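CsuC (Acinetobacter baumannii, PDB 6FJY) probably acts as the periplasmic chaperone of archaic chaperone-usher Csu pili, holding subunits such as the tip adhesin CsuE in a pre-assembly complex. Local coordinates at residues Pro10-Glu13 and Ala14-Ala18. Sequence-based numbering, arbitrary orientation.
Sequences PKIE and ANEKA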
loop_
_atom_site.group_PDB
_atom_site.type_symbol
_atom_site.label_atom_id
_atom_site.label_comp_id
_atom_site.label_asym_id
_atom_site.label_seq_id
_atom_site.Cartn_x
_atom_site.Cartn_y
_atom_site.Cartn_z
ATOM N N PRO A 10 1.702 0.042 -5.085
ATOM C CA PRO A 10 3.151 -0.153 -5.037
ATOM C C PRO A 10 3.869 0.539 -6.192
ATOM O O PRO A 10 3.280 0.884 -7.222
ATOM C CB PRO A 10 3.291 -1.673 -5.124
ATOM C CG PRO A 10 2.145 -2.075 -5.995
ATOM C CD PRO A 10 1.017 -1.142 -5.625
ATOM N N LYS A 11 5.170 0.746 -5.985
ATOM C CA LYS A 11 6.040 1.350 -6.983
ATOM C C LYS A 11 7.477 0.939 -6.706
ATOM O O LYS A 11 7.833 0.576 -5.582
ATOM C CB LYS A 11 5.927 2.884 -7.044
ATOM C CG LYS A 11 5.451 3.593 -5.780
ATOM C CD LYS A 11 6.436 3.555 -4.636
ATOM C CE LYS A 11 5.782 4.133 -3.369
ATOM N NZ LYS A 11 6.659 4.119 -2.149
ATOM N N ILE A 12 8.282 0.976 -7.766
ATOM C CA ILE A 12 9.703 0.643 -7.741
ATOM C C ILE A 12 10.460 1.888 -8.190
ATOM O O ILE A 12 10.352 2.299 -9.352
ATOM C CB ILE A 12 10.017 -0.546 -8.657
ATOM C CG1 ILE A 12 8.973 -1.648 -8.463
ATOM C CG2 ILE A 12 11.427 -1.073 -8.381
ATOM C CD1 ILE A 12 9.219 -2.896 -9.295
ATOM N N GLU A 13 11.209 2.502 -7.275
ATOM C CA GLU A 13 11.911 3.733 -7.605
ATOM C C GLU A 13 13.105 3.442 -8.518
ATOM O O GLU A 13 13.490 2.284 -8.748
ATOM C CB GLU A 13 12.350 4.459 -6.333
ATOM C CG GLU A 13 11.207 4.768 -5.357
ATOM C CD GLU A 13 10.278 5.859 -5.824
ATOM O OE1 GLU A 13 10.575 6.508 -6.847
ATOM O OE2 GLU A 13 9.248 6.072 -5.153
ATOM N N ALA A 14 13.694 4.525 -9.049
ATOM C CA ALA A 14 14.776 4.378 -10.021
ATOM C C ALA A 14 15.990 3.685 -9.418
ATOM O O ALA A 14 16.657 2.898 -10.097
ATOM C CB ALA A 14 15.170 5.741 -10.590
ATOM N N ASN A 15 16.288 3.945 -8.146
ATOM C CA ASN A 15 17.450 3.344 -7.501
ATOM C C ASN A 15 17.121 2.044 -6.768
ATOM O O ASN A 15 17.970 1.524 -6.036
ATOM C CB ASN A 15 18.101 4.336 -6.533
ATOM C CG ASN A 15 17.162 4.798 -5.436
ATOM O OD1 ASN A 15 16.105 4.209 -5.202
ATOM N ND2 ASN A 15 17.555 5.859 -4.746
ATOM N N GLU A 16 15.908 1.525 -6.930
ATOM C CA GLU A 16 15.488 0.259 -6.339
ATOM C C GLU A 16 15.387 -0.807 -7.420
ATOM O O GLU A 16 14.808 -0.567 -8.481
ATOM C CB GLU A 16 14.142 0.407 -5.626
ATOM C CG GLU A 16 14.159 1.269 -4.368
ATOM C CD GLU A 16 12.770 1.472 -3.791
ATOM O OE1 GLU A 16 11.791 1.017 -4.419
ATOM O OE2 GLU A 16 12.655 2.072 -2.705
ATOM N N LYS A 17 15.949 -1.981 -7.147
ATOM C CA LYS A 17 15.820 -3.097 -8.073
ATOM C C LYS A 17 14.525 -3.882 -7.867
ATOM O O LYS A 17 14.139 -4.665 -8.742
ATOM C CB LYS A 17 17.051 -4.002 -7.961
ATOM C CG LYS A 17 16.808 -5.379 -7.409
ATOM C CD LYS A 17 17.624 -6.397 -8.185
ATOM C CE LYS A 17 17.330 -6.296 -9.677
ATOM N NZ LYS A 17 18.070 -7.327 -10.452
ATOM N N ALA A 18 13.850 -3.707 -6.737
ATOM C CA ALA A 18 12.616 -4.434 -6.484
ATOM C C ALA A 18 11.855 -3.768 -5.346
ATOM O O ALA A 18 12.396 -2.939 -4.608
ATOM C CB ALA A 18 12.895 -5.909 -6.171
#
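The side chain of Glu16 lies alongside that of Glu13, pointing the same way, across a type I beta turn from Glu13 to Glu16 in the loop between strands 11-12 and 18-25 of the Ig-like, PapD-type N-terminal domain. Two bonds link the same pair of residues. Glu16 N reaches Glu13 O at 3.1 Å, the backbone bond that closes the turn, while Glu13 N donates to Glu16 OE1 at 3.3 Å. The second is nearly straight at the hydrogen (169°), yet it meets the oxygen from above the carboxylate plane. With CG anti to its own carbonyl carbon (chi1 -68°) and an extended chain beyond, Glu16 brings its CD to 3.9 Å from Glu13 CB. Glu13 bends at chi2, carrying its carboxylate to 75° from the Glu16 plane; its OE1 accepts a hydrogen bond from Ser129 N, and the side chain touches Ser135 of helix 133-140. Just before the turn, Ile12 sets CG2 against the returning backbone at Glu16 and Ala18. It also packs on Ala122 and Lys76, so it touches both strand 109-123 and strand 69-76. Its CG2 lies 3.4 Å from Glu16 O and 3.9 Å from Ala18 N.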